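Side-chain contacts in Lin0861 protein (Listeria innocua, PDB 3O60), which is of unknown function but is probably a dimeric, all-helical transcriptional regulator of the TetR type, with an amino-terminal helix-turn-helix domain that would bind DNA: residues T26-F31 with K62-V67; N92-I97 with E174-A179; R99-N104 with L154-E159. One frame throughout, in Å; residues are numbered along the deposited sequence.

Contact 1: T26-F31 with K62-V67; sequences TVLERF and KEIIQV
Where the three-helix amino-terminal domain meets the long helix 65-84, Leu28 of helix 15-33 reaches out to Ile64 and Val67, at the point where the chain passes from the one to the other. Its two methyls divide the work. CD1 goes to Val67, 3.5 Å from CG1 and 3.6 Å from CB, while Leu28 CD2 lies 3.8 Å from Ile64 CG2. The leucine side chain slants across both partners, with CG beside its own backbone N and the chain straight beyond (chi2 -179°), which carries the fork directly away from helix 15-33 toward both residues. The nearest CA atoms, those of Leu28 and Val67, are 8.4 Å apart, a distance that the length of the leucine bridges.

Ile64 and Val67 stand one turn apart, joined by Val67 N to Ile64 O at 3.2 Å, and so offer their branches from the same side. Each uses the branch opposite its backbone N: CG2 in Ile64, CG1 in Val67 (chi1 177°). The contact is wholly apolar and all three residues are buried.

The order of elements here, helix 15-33 followed by helices 43-50 and 54-60 and then the long helix 65-84, matches a TetR-like DNA-binding domain, in which the middle pair forms the helix-turn-helix and the long helix connects to the rest of the subunit. Ile64 also rests on Ile43 of the first helix of that pair, and Val67 also packs on Leu24 and Tyr25. Val67 O accepts a hydrogen bond from Gln21 NE2, adding a polar tie between helices 15-33 and 65-84. Thr26 packs on Ile87 of the second subunit.

Contact 2: N92-I97 with E174-A179; sequences NIQRLI and ELIQEA
Gln94 runs nearly straight beyond CG (chi2 162°), whereas Gln177 folds back at chi2 (36°), and with these shapes the two side-chain amides come near each other between helices 90-103 and 169-182. They cross at a slant, with their planes turned 56° apart. Gln94 NE2 is 3.6 Å from Gln177 OE1, and no hydrogen bond forms. Gln94 OE1 lies 4.1 Å from both OE1 and NE2 of Gln177, so the amides are near one another without a donor being matched to an acceptor. The bend in Gln177 also brings NE2 back to its own helix, where it makes a weak hydrogen bond to Val173 O.

Ile176 comes only loosely, its CG2 standing 4.3 Å from Gln94 OE1. The backbones are well separated here, 9.3 Å between Gln94 CA and Ile176 CA, and long side chains have to span the gap.

The contact joins the last helix of the chain to helix 90-103 at the surface of the helical bundle that follows the probable DNA-binding domain. Ile93 packs on Phe83, Leu96 on Phe79 and Phe83, and Ile97 on Phe79, all on helix 65-84.

Contact 3: R99-N104 with L154-E159; sequences RTIQKN and LSLAAE. With SO4 (sulfate ion), chain C.
Arg99 NE donates a weak hydrogen bond to O1 of a sulfate ion, 3.4 Å long with an N-H...O angle of 153°. The sulfate oxygen lies at the edge of the guanidinium, in its plane, and Arg99 CG also borders it, 3.6 Å from O1; a bend at chi3 turns NE to the ion. The sulfate probably comes from the crystallisation liquor, so it shows that an anion can settle here rather than identifying a natural ligand.

Arg99 stands on helix 90-103, part of the helical bundle that follows the probable DNA-binding domain and that in TetR-type regulators forms the ligand-binding and dimerisation region. From the same helix Ile101 reaches helix 144-162. The helices come close, Ile101 CA lying 6.0 Å from Ala157 CA, an approach that the single methyl of Ala157 permits.

Ile101 uses both branches. CG2, opposite the backbone N, settles on Ala157, 3.7 Å from both its CA and its CB. The other branch, with CG1 beside the backbone N (chi1 -62°), reaches across to Leu156. Phe108 of helix 105-114 packs on Ala157 and on Leu154, bringing a third helix to this buried junction. Thr100 meets Phe79 of helix 65-84, and Gln102 touches Asn169 and Leu172 of helix 169-182. Where Ile101 and Leu156 cross at about a right angle, the CD1 methyl of Ile101 sits 3.8 Å from Leu156 CD1 and 4.0 Å from Leu156 CB.

How the contacts relate
Contact 1 ties the probable DNA-binding domain to the start of helix 65-84; contacts 2 and 3 belong to the bundle beyond it. Contacts 1 and 2 lie on opposite sides of the chain's centre, their own centres 31 Å apart and nearest atoms about 17 Å apart. Contact 3 is closer to contact 1, at 20 Å between centres and about 8 Å between nearest atoms, still without touching. Contacts 2 and 3 share helix 90-103, their centres 12 Å apart, and 99-104/154-159 is nested within the loop that 92-97/174-179 closes. The sulfate lies at Arg99 in the first segment of contact 3, apart from the Ile101 packing, and marks no known site.

Contact 1: T26-F31 with K62-V67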
ATOM      1  N   THR A  26     -12.139  11.996  -4.216  1.00 53.30           N
ATOM      2  CA  THR A  26     -11.535  13.095  -3.479  1.00 52.58           C
ATOM      3  C   THR A  26     -12.603  14.090  -3.074  1.00 54.88           C
ATOM      4  O   THR A  26     -12.600  14.589  -1.956  1.00 56.99           O
ATOM      5  CB  THR A  26     -10.472  13.819  -4.321  1.00 51.63           C
ATOM      6  OG1 THR A  26      -9.364  12.945  -4.551  1.00 52.54           O
ATOM      7  CG2 THR A  26      -9.979  15.052  -3.606  1.00 49.55           C
ATOM      8  N   VAL A  27     -13.504  14.397  -3.997  1.00 56.23           N
ATOM      9  CA  VAL A  27     -14.594  15.315  -3.720  1.00 53.79           C
ATOM     10  C   VAL A  27     -15.515  14.763  -2.643  1.00 55.87           C
ATOM     11  O   VAL A  27     -15.985  15.500  -1.786  1.00 59.44           O
ATOM     12  CB  VAL A  27     -15.402  15.625  -4.976  1.00 55.48           C
ATOM     13  CG1 VAL A  27     -16.079  16.964  -4.839  1.00 58.98           C
ATOM     14  CG2 VAL A  27     -14.502  15.608  -6.183  1.00 55.17           C
ATOM     15  N   LEU A  28     -15.799  13.470  -2.717  1.00 54.52           N
ATOM     16  CA  LEU A  28     -16.605  12.822  -1.701  1.00 53.31           C
ATOM     17  C   LEU A  28     -15.860  12.901  -0.392  1.00 55.54           C
ATOM     18  O   LEU A  28     -16.436  13.168   0.653  1.00 55.76           O
ATOM     19  CB  LEU A  28     -16.831  11.359  -2.055  1.00 53.39           C
ATOM     20  CG  LEU A  28     -17.985  11.019  -2.989  1.00 53.88           C
ATOM     21  CD1 LEU A  28     -18.033   9.530  -3.190  1.00 52.32           C
ATOM     22  CD2 LEU A  28     -19.284  11.524  -2.429  1.00 54.05           C
ATOM     23  N   GLU A  29     -14.557  12.673  -0.463  1.00 55.48           N
ATOM     24  CA  GLU A  29     -13.709  12.769   0.703  1.00 54.25           C
ATOM     25  C   GLU A  29     -13.740  14.194   1.231  1.00 56.45           C
ATOM     26  O   GLU A  29     -13.909  14.415   2.423  1.00 57.66           O
ATOM     27  CB  GLU A  29     -12.283  12.416   0.288  1.00 56.37           C
ATOM     28  CG  GLU A  29     -11.416  11.774   1.350  1.00 59.25           C
ATOM     29  CD  GLU A  29     -10.068  11.347   0.799  1.00 58.68           C
ATOM     30  OE1 GLU A  29      -9.616  11.942  -0.191  1.00 59.46           O
ATOM     31  OE2 GLU A  29      -9.460  10.412   1.350  1.00 57.65           O
ATOM     32  N   ARG A  30     -13.640  15.158   0.344  1.00 55.01           N
ATOM     33  CA  ARG A  30     -13.638  16.536   0.753  1.00 55.87           C
ATOM     34  C   ARG A  30     -14.978  16.919   1.290  1.00 58.41           C
ATOM     35  O   ARG A  30     -15.079  17.597   2.258  1.00 60.64           O
ATOM     36  CB  ARG A  30     -13.241  17.418  -0.417  1.00 57.76           C
ATOM     37  CG  ARG A  30     -13.822  18.810  -0.418  1.00 58.36           C
ATOM     38  CD  ARG A  30     -13.046  19.729  -1.332  1.00 60.10           C
ATOM     39  NE  ARG A  30     -13.653  19.983  -2.633  1.00 61.24           N
ATOM     40  CZ  ARG A  30     -14.559  20.916  -2.867  1.00 63.65           C
ATOM     41  NH1 ARG A  30     -15.037  21.093  -4.070  1.00 63.18           N
ATOM     42  NH2 ARG A  30     -15.005  21.665  -1.895  1.00 63.44           N
ATOM     43  N   PHE A  31     -16.022  16.463   0.650  1.00 57.74           N
ATOM     44  CA  PHE A  31     -17.377  16.784   1.062  1.00 56.86           C
ATOM     45  C   PHE A  31     -17.710  16.262   2.451  1.00 58.30           C
ATOM     46  O   PHE A  31     -18.373  16.938   3.227  1.00 60.47           O
ATOM     47  CB  PHE A  31     -18.373  16.259   0.038  1.00 57.89           C
ATOM     48  CG  PHE A  31     -18.450  17.091  -1.198  1.00 57.96           C
ATOM     49  CD1 PHE A  31     -19.407  16.845  -2.156  1.00 59.11           C
ATOM     50  CD2 PHE A  31     -17.563  18.125  -1.399  1.00 59.30           C
ATOM     51  CE1 PHE A  31     -19.477  17.613  -3.287  1.00 60.93           C
ATOM     52  CE2 PHE A  31     -17.630  18.894  -2.530  1.00 61.67           C
ATOM     53  CZ  PHE A  31     -18.586  18.639  -3.474  1.00 61.45           C
ATOM     54  N   LYS A  62     -24.667   4.276 -11.896  1.00 73.88           N
ATOM     55  CA  LYS A  62     -25.949   4.945 -11.719  1.00 72.52           C
ATOM     56  C   LYS A  62     -25.963   6.025 -10.632  1.00 71.08           C
ATOM     57  O   LYS A  62     -26.528   7.093 -10.826  1.00 67.94           O
ATOM     58  CB  LYS A  62     -27.048   3.915 -11.447  1.00 70.12           C
ATOM     59  N   GLU A  63     -25.373   5.736  -9.475  1.00 70.75           N
ATOM     60  CA  GLU A  63     -25.473   6.643  -8.329  1.00 66.45           C
ATOM     61  C   GLU A  63     -24.154   6.950  -7.619  1.00 63.47           C
ATOM     62  O   GLU A  63     -23.177   6.227  -7.751  1.00 65.09           O
ATOM     63  CB  GLU A  63     -26.500   6.117  -7.324  1.00 69.96           C
ATOM     64  CG  GLU A  63     -26.986   7.158  -6.325  1.00 74.68           C
ATOM     65  CD  GLU A  63     -28.467   7.459  -6.457  1.00 75.82           C
ATOM     66  OE1 GLU A  63     -29.245   7.062  -5.566  1.00 72.75           O
ATOM     67  OE2 GLU A  63     -28.855   8.103  -7.449  1.00 73.80           O
ATOM     68  N   ILE A  64     -24.160   8.035  -6.853  1.00 61.12           N
ATOM     69  CA  ILE A  64     -22.972   8.585  -6.208  1.00 57.80           C
ATOM     70  C   ILE A  64     -22.295   7.597  -5.276  1.00 57.65           C
ATOM     71  O   ILE A  64     -21.076   7.585  -5.152  1.00 56.37           O
ATOM     72  CB  ILE A  64     -23.299   9.839  -5.400  1.00 58.27           C
ATOM     73  CG1 ILE A  64     -23.771  10.959  -6.321  1.00 57.89           C
ATOM     74  CG2 ILE A  64     -22.089  10.278  -4.607  1.00 57.04           C
ATOM     75  CD1 ILE A  64     -24.010  12.255  -5.608  1.00 60.02           C
ATOM     76  N   ILE A  65     -23.092   6.738  -4.660  1.00 56.10           N
ATOM     77  CA  ILE A  65     -22.600   5.767  -3.696  1.00 53.45           C
ATOM     78  C   ILE A  65     -21.655   4.778  -4.348  1.00 54.78           C
ATOM     79  O   ILE A  65     -20.835   4.163  -3.683  1.00 55.78           O
ATOM     80  CB  ILE A  65     -23.742   5.009  -3.014  1.00 58.20           C
ATOM     81  CG1 ILE A  65     -23.218   4.238  -1.806  1.00 54.06           C
ATOM     82  CG2 ILE A  65     -24.412   4.069  -3.992  1.00 57.77           C
ATOM     83  CD1 ILE A  65     -23.133   5.065  -0.561  1.00 55.15           C
ATOM     84  N   GLN A  66     -21.754   4.660  -5.665  1.00 55.90           N
ATOM     85  CA  GLN A  66     -20.932   3.725  -6.424  1.00 58.31           C
ATOM     86  C   GLN A  66     -19.442   4.040  -6.331  1.00 55.91           C
ATOM     87  O   GLN A  66     -18.615   3.138  -6.291  1.00 54.85           O
ATOM     88  CB  GLN A  66     -21.385   3.642  -7.881  1.00 61.19           C
ATOM     89  CG  GLN A  66     -21.079   2.301  -8.526  1.00 64.95           C
ATOM     90  CD  GLN A  66     -22.142   1.852  -9.502  1.00 69.68           C
ATOM     91  OE1 GLN A  66     -21.927   0.928 -10.280  1.00 68.71           O
ATOM     92  NE2 GLN A  66     -23.296   2.500  -9.465  1.00 66.40           N
ATOM     93  N   VAL A  67     -19.129   5.331  -6.296  1.00 52.59           N
ATOM     94  CA  VAL A  67     -17.768   5.822  -6.162  1.00 54.22           C
ATOM     95  C   VAL A  67     -17.110   5.237  -4.931  1.00 54.51           C
ATOM     96  O   VAL A  67     -15.966   4.807  -4.959  1.00 54.65           O
ATOM     97  CB  VAL A  67     -17.759   7.344  -6.015  1.00 54.03           C
ATOM     98  CG1 VAL A  67     -16.357   7.846  -5.791  1.00 53.72           C
ATOM     99  CG2 VAL A  67     -18.383   7.992  -7.222  1.00 52.32           C
TER

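Contact 2: N92-I97 with E174-A179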
ATOM      1  N   ASN A  92      -0.662 -14.035  10.542  1.00 62.77           N
ATOM      2  CA  ASN A  92      -0.137 -13.240   9.448  1.00 60.75           C
ATOM      3  C   ASN A  92      -1.232 -12.535   8.675  1.00 62.94           C
ATOM      4  O   ASN A  92      -1.115 -11.358   8.361  1.00 64.32           O
ATOM      5  CB  ASN A  92       0.644 -14.131   8.489  1.00 62.30           C
ATOM      6  CG  ASN A  92       2.123 -14.134   8.770  1.00 62.98           C
ATOM      7  OD1 ASN A  92       2.593 -13.457   9.677  1.00 62.03           O
ATOM      8  ND2 ASN A  92       2.869 -14.902   7.990  1.00 59.79           N
ATOM      9  N   ILE A  93      -2.288 -13.264   8.344  1.00 61.85           N
ATOM     10  CA  ILE A  93      -3.418 -12.681   7.635  1.00 59.07           C
ATOM     11  C   ILE A  93      -4.105 -11.615   8.472  1.00 59.53           C
ATOM     12  O   ILE A  93      -4.515 -10.583   7.961  1.00 57.97           O
ATOM     13  CB  ILE A  93      -4.436 -13.742   7.239  1.00 55.84           C
ATOM     14  CG1 ILE A  93      -3.719 -14.985   6.725  1.00 58.64           C
ATOM     15  CG2 ILE A  93      -5.361 -13.207   6.178  1.00 54.58           C
ATOM     16  CD1 ILE A  93      -3.920 -15.223   5.262  1.00 55.74           C
ATOM     17  N   GLN A  94      -4.215 -11.865   9.768  1.00 59.82           N
ATOM     18  CA  GLN A  94      -4.923 -10.954  10.645  1.00 58.59           C
ATOM     19  C   GLN A  94      -4.248  -9.601  10.643  1.00 59.26           C
ATOM     20  O   GLN A  94      -4.908  -8.572  10.585  1.00 56.91           O
ATOM     21  CB  GLN A  94      -4.908 -11.499  12.067  1.00 60.85           C
ATOM     22  CG  GLN A  94      -6.216 -12.058  12.550  1.00 65.84           C
ATOM     23  CD  GLN A  94      -6.035 -12.954  13.749  1.00 69.47           C
ATOM     24  OE1 GLN A  94      -5.265 -12.647  14.653  1.00 66.63           O
ATOM     25  NE2 GLN A  94      -6.740 -14.074  13.760  1.00 67.13           N
ATOM     26  N   ARG A  95      -2.926  -9.609  10.731  1.00 60.45           N
ATOM     27  CA  ARG A  95      -2.172  -8.372  10.819  1.00 57.88           C
ATOM     28  C   ARG A  95      -2.371  -7.539   9.571  1.00 58.12           C
ATOM     29  O   ARG A  95      -2.509  -6.324   9.649  1.00 58.05           O
ATOM     30  CB  ARG A  95      -0.691  -8.666  11.021  1.00 59.17           C
ATOM     31  N   LEU A  96      -2.375  -8.186   8.415  1.00 58.09           N
ATOM     32  CA  LEU A  96      -2.539  -7.452   7.177  1.00 56.09           C
ATOM     33  C   LEU A  96      -3.886  -6.760   7.089  1.00 56.51           C
ATOM     34  O   LEU A  96      -3.955  -5.599   6.719  1.00 57.35           O
ATOM     35  CB  LEU A  96      -2.373  -8.381   5.980  1.00 57.17           C
ATOM     36  CG  LEU A  96      -2.639  -7.739   4.622  1.00 57.05           C
ATOM     37  CD1 LEU A  96      -2.931  -8.792   3.586  1.00 56.71           C
ATOM     38  CD2 LEU A  96      -3.785  -6.771   4.728  1.00 57.95           C
ATOM     39  N   ILE A  97      -4.913  -7.450   7.518  1.00 55.17           N
ATOM     40  CA  ILE A  97      -6.219  -6.895   7.517  1.00 54.77           C
ATOM     41  C   ILE A  97      -6.220  -5.762   8.454  1.00 53.21           C
ATOM     42  O   ILE A  97      -6.653  -4.706   8.133  1.00 52.23           O
ATOM     43  CB  ILE A  97      -7.207  -7.893   7.990  1.00 50.07           C
ATOM     44  CG1 ILE A  97      -7.530  -8.835   6.863  1.00 52.97           C
ATOM     45  CG2 ILE A  97      -8.448  -7.223   8.347  1.00 51.22           C
ATOM     46  CD1 ILE A  97      -8.281  -9.985   7.280  1.00 53.54           C
ATOM     47  N   GLU A 174      -4.300  -9.683  20.419  1.00 60.93           N
ATOM     48  CA  GLU A 174      -4.561 -10.245  21.730  1.00 61.67           C
ATOM     49  C   GLU A 174      -6.044 -10.155  22.046  1.00 64.16           C
ATOM     50  O   GLU A 174      -6.644 -11.112  22.521  1.00 62.56           O
ATOM     51  CB  GLU A 174      -3.763  -9.500  22.796  1.00 56.77           C
ATOM     52  N   LEU A 175      -6.624  -8.984  21.815  1.00 63.77           N
ATOM     53  CA  LEU A 175      -8.048  -8.805  22.029  1.00 62.13           C
ATOM     54  C   LEU A 175      -8.854  -9.681  21.086  1.00 63.32           C
ATOM     55  O   LEU A 175      -9.811 -10.320  21.493  1.00 64.63           O
ATOM     56  CB  LEU A 175      -8.436  -7.344  21.832  1.00 60.71           C
ATOM     57  CG  LEU A 175      -8.237  -6.435  23.039  1.00 64.36           C
ATOM     58  CD1 LEU A 175      -8.226  -4.985  22.613  1.00 64.71           C
ATOM     59  CD2 LEU A 175      -9.309  -6.679  24.070  1.00 65.64           C
ATOM     60  N   ILE A 176      -8.483  -9.699  19.816  1.00 62.20           N
ATOM     61  CA  ILE A 176      -9.243 -10.474  18.858  1.00 62.11           C
ATOM     62  C   ILE A 176      -9.174 -11.920  19.286  1.00 62.14           C
ATOM     63  O   ILE A 176     -10.174 -12.622  19.304  1.00 61.16           O
ATOM     64  CB  ILE A 176      -8.638 -10.366  17.457  1.00 61.72           C
ATOM     65  CG1 ILE A 176      -9.175  -9.138  16.734  1.00 57.93           C
ATOM     66  CG2 ILE A 176      -8.937 -11.609  16.656  1.00 61.03           C
ATOM     67  CD1 ILE A 176      -8.916  -9.162  15.261  1.00 58.05           C
ATOM     68  N   GLN A 177      -8.021 -12.318  19.762  1.00 64.23           N
ATOM     69  CA  GLN A 177      -7.894 -13.651  20.279  1.00 65.81           C
ATOM     70  C   GLN A 177      -8.548 -13.733  21.627  1.00 67.19           C
ATOM     71  O   GLN A 177      -9.076 -14.750  21.980  1.00 68.03           O
ATOM     72  CB  GLN A 177      -6.444 -14.076  20.351  1.00 66.55           C
ATOM     73  CG  GLN A 177      -6.076 -15.069  19.280  1.00 69.78           C
ATOM     74  CD  GLN A 177      -6.782 -14.772  18.004  1.00 69.85           C
ATOM     75  OE1 GLN A 177      -6.759 -15.548  17.058  1.00 69.97           O
ATOM     76  NE2 GLN A 177      -7.434 -13.635  17.972  1.00 66.54           N
ATOM     77  N   GLU A 178      -8.547 -12.650  22.378  1.00 64.87           N
ATOM     78  CA  GLU A 178      -9.273 -12.638  23.631  1.00 64.72           C
ATOM     79  C   GLU A 178     -10.702 -13.036  23.362  1.00 65.69           C
ATOM     80  O   GLU A 178     -11.249 -13.840  24.053  1.00 67.42           O
ATOM     81  CB  GLU A 178      -9.226 -11.254  24.271  1.00 66.30           C
ATOM     82  N   ALA A 179     -11.302 -12.476  22.332  1.00 66.59           N
ATOM     83  CA  ALA A 179     -12.717 -12.665  22.046  1.00 64.40           C
ATOM     84  C   ALA A 179     -13.022 -14.087  21.605  1.00 63.76           C
ATOM     85  O   ALA A 179     -14.016 -14.671  22.010  1.00 65.28           O
ATOM     86  CB  ALA A 179     -13.170 -11.683  20.990  1.00 60.78           C
TER

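Contact 3: R99-N104 with L154-E159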
ATOM      1  N   ARG A  99      -3.897  -3.831   9.577  1.00 56.09           N
ATOM      2  CA  ARG A  99      -3.152  -2.725   8.996  1.00 55.66           C
ATOM      3  C   ARG A  99      -3.957  -1.921   8.038  1.00 55.26           C
ATOM      4  O   ARG A  99      -3.737  -0.761   7.852  1.00 56.15           O
ATOM      5  CB  ARG A  99      -1.981  -3.268   8.212  1.00 55.22           C
ATOM      6  CG  ARG A  99      -0.770  -3.550   9.019  1.00 56.65           C
ATOM      7  CD  ARG A  99       0.348  -3.911   8.136  1.00 53.90           C
ATOM      8  NE  ARG A  99       0.805  -5.252   8.378  1.00 55.11           N
ATOM      9  CZ  ARG A  99       0.948  -6.146   7.430  1.00 54.47           C
ATOM     10  NH1 ARG A  99       0.670  -5.832   6.198  1.00 52.23           N
ATOM     11  NH2 ARG A  99       1.352  -7.352   7.711  1.00 54.37           N
ATOM     12  N   THR A 100      -4.885  -2.575   7.398  1.00 56.76           N
ATOM     13  CA  THR A 100      -5.666  -1.959   6.386  1.00 55.85           C
ATOM     14  C   THR A 100      -6.764  -1.175   7.015  1.00 54.46           C
ATOM     15  O   THR A 100      -7.148  -0.178   6.523  1.00 55.17           O
ATOM     16  CB  THR A 100      -6.238  -3.021   5.512  1.00 56.35           C
ATOM     17  OG1 THR A 100      -5.161  -3.730   4.920  1.00 57.66           O
ATOM     18  CG2 THR A 100      -7.031  -2.422   4.431  1.00 54.79           C
ATOM     19  N   ILE A 101      -7.285  -1.617   8.126  1.00 51.67           N
ATOM     20  CA  ILE A 101      -8.321  -0.845   8.740  1.00 52.86           C
ATOM     21  C   ILE A 101      -7.697   0.423   9.262  1.00 53.89           C
ATOM     22  O   ILE A 101      -8.274   1.473   9.256  1.00 53.98           O
ATOM     23  CB  ILE A 101      -8.993  -1.623   9.848  1.00 52.40           C
ATOM     24  CG1 ILE A 101      -9.635  -2.856   9.272  1.00 52.21           C
ATOM     25  CG2 ILE A 101     -10.067  -0.824  10.443  1.00 49.99           C
ATOM     26  CD1 ILE A 101     -10.136  -3.761  10.260  1.00 48.92           C
ATOM     27  N   GLN A 102      -6.482   0.306   9.717  1.00 52.75           N
ATOM     28  CA  GLN A 102      -5.737   1.436  10.265  1.00 53.50           C
ATOM     29  C   GLN A 102      -5.303   2.450   9.203  1.00 56.04           C
ATOM     30  O   GLN A 102      -5.325   3.655   9.430  1.00 55.67           O
ATOM     31  CB  GLN A 102      -4.543   0.945  11.081  1.00 52.91           C
ATOM     32  CG  GLN A 102      -4.395   1.640  12.424  1.00 56.81           C
ATOM     33  CD  GLN A 102      -5.242   1.021  13.513  1.00 51.38           C
ATOM     34  OE1 GLN A 102      -5.108  -0.152  13.821  1.00 53.08           O
ATOM     35  NE2 GLN A 102      -6.108   1.816  14.112  1.00 45.78           N
ATOM     36  N   LYS A 103      -4.852   1.934   8.067  1.00 54.04           N
ATOM     37  CA  LYS A 103      -4.418   2.740   6.933  1.00 53.41           C
ATOM     38  C   LYS A 103      -5.549   3.559   6.327  1.00 55.83           C
ATOM     39  O   LYS A 103      -5.351   4.680   5.875  1.00 55.14           O
ATOM     40  CB  LYS A 103      -3.788   1.851   5.864  1.00 51.51           C
ATOM     41  CG  LYS A 103      -3.043   2.600   4.780  1.00 51.95           C
ATOM     42  CD  LYS A 103      -2.488   1.642   3.757  1.00 50.64           C
ATOM     43  CE  LYS A 103      -2.241   0.290   4.383  1.00 52.87           C
ATOM     44  NZ  LYS A 103      -2.068  -0.772   3.370  1.00 54.96           N
ATOM     45  N   ASN A 104      -6.743   2.989   6.351  1.00 54.51           N
ATOM     46  CA  ASN A 104      -7.887   3.512   5.619  1.00 53.05           C
ATOM     47  C   ASN A 104      -8.993   4.094   6.487  1.00 52.98           C
ATOM     48  O   ASN A 104     -10.166   3.978   6.171  1.00 51.18           O
ATOM     49  CB  ASN A 104      -8.438   2.456   4.671  1.00 51.16           C
ATOM     50  CG  ASN A 104      -7.531   2.216   3.494  1.00 52.17           C
ATOM     51  OD1 ASN A 104      -6.474   1.613   3.629  1.00 51.41           O
ATOM     52  ND2 ASN A 104      -7.933   2.696   2.332  1.00 53.24           N
ATOM     53  N   LEU A 154     -16.147  -4.820   9.518  1.00 49.29           N
ATOM     54  CA  LEU A 154     -16.751  -3.502   9.630  1.00 49.51           C
ATOM     55  C   LEU A 154     -16.811  -3.047  11.077  1.00 50.28           C
ATOM     56  O   LEU A 154     -16.565  -1.893  11.388  1.00 51.80           O
ATOM     57  CB  LEU A 154     -18.162  -3.524   9.051  1.00 49.37           C
ATOM     58  CG  LEU A 154     -18.424  -2.680   7.809  1.00 49.68           C
ATOM     59  CD1 LEU A 154     -19.827  -2.127   7.832  1.00 49.45           C
ATOM     60  CD2 LEU A 154     -17.415  -1.565   7.714  1.00 52.31           C
ATOM     61  N   SER A 155     -17.155  -3.966  11.963  1.00 51.52           N
ATOM     62  CA  SER A 155     -17.296  -3.650  13.375  1.00 50.19           C
ATOM     63  C   SER A 155     -15.978  -3.205  13.978  1.00 50.36           C
ATOM     64  O   SER A 155     -15.942  -2.296  14.796  1.00 52.15           O
ATOM     65  CB  SER A 155     -17.865  -4.843  14.139  1.00 52.81           C
ATOM     66  OG  SER A 155     -19.239  -5.016  13.854  1.00 51.51           O
ATOM     67  N   LEU A 156     -14.888  -3.824  13.547  1.00 49.91           N
ATOM     68  CA  LEU A 156     -13.573  -3.460  14.050  1.00 49.05           C
ATOM     69  C   LEU A 156     -13.268  -2.019  13.698  1.00 49.75           C
ATOM     70  O   LEU A 156     -12.756  -1.267  14.514  1.00 49.48           O
ATOM     71  CB  LEU A 156     -12.508  -4.365  13.443  1.00 48.00           C
ATOM     72  CG  LEU A 156     -11.500  -4.963  14.415  1.00 50.35           C
ATOM     73  CD1 LEU A 156     -10.243  -5.367  13.698  1.00 50.56           C
ATOM     74  CD2 LEU A 156     -11.197  -3.976  15.504  1.00 50.64           C
ATOM     75  N   ALA A 157     -13.589  -1.636  12.474  1.00 48.01           N
ATOM     76  CA  ALA A 157     -13.350  -0.278  12.049  1.00 47.65           C
ATOM     77  C   ALA A 157     -14.174   0.680  12.887  1.00 49.72           C
ATOM     78  O   ALA A 157     -13.693   1.724  13.303  1.00 51.30           O
ATOM     79  CB  ALA A 157     -13.702  -0.132  10.594  1.00 48.52           C
ATOM     80  N   ALA A 158     -15.441   0.343  13.078  1.00 50.45           N
ATOM     81  CA  ALA A 158     -16.357   1.191  13.827  1.00 50.71           C
ATOM     82  C   ALA A 158     -15.987   1.349  15.294  1.00 49.94           C
ATOM     83  O   ALA A 158     -16.028   2.446  15.831  1.00 52.37           O
ATOM     84  CB  ALA A 158     -17.763   0.666  13.691  1.00 51.33           C
ATOM     85  N   GLU A 159     -15.663   0.248  15.952  1.00 49.30           N
ATOM     86  CA  GLU A 159     -15.191   0.318  17.321  1.00 52.24           C
ATOM     87  C   GLU A 159     -13.875   1.076  17.335  1.00 55.85           C
ATOM     88  O   GLU A 159     -13.623   1.889  18.216  1.00 58.23           O
ATOM     89  CB  GLU A 159     -15.023  -1.080  17.910  1.00 53.97           C
ATOM     90  CG  GLU A 159     -14.825  -1.115  19.416  1.00 54.05           C
ATOM     91  CD  GLU A 159     -15.567  -0.014  20.132  1.00 59.09           C
ATOM     92  OE1 GLU A 159     -15.048   0.499  21.138  1.00 61.66           O
ATOM     93  OE2 GLU A 159     -16.675   0.339  19.696  1.00 59.09           O
TER
HETATM   94  S   SO4 C 186       1.988  -5.155  12.411  1.00 77.44           S
HETATM   95  O1  SO4 C 186       0.711  -5.419  11.751  1.00 67.86           O
HETATM   96  O2  SO4 C 186       2.921  -6.162  11.900  1.00 73.87           O
HETATM   97  O3  SO4 C 186       2.414  -3.772  12.153  1.00 66.76           O
HETATM   98  O4  SO4 C 186       1.876  -5.312  13.862  1.00 75.56           O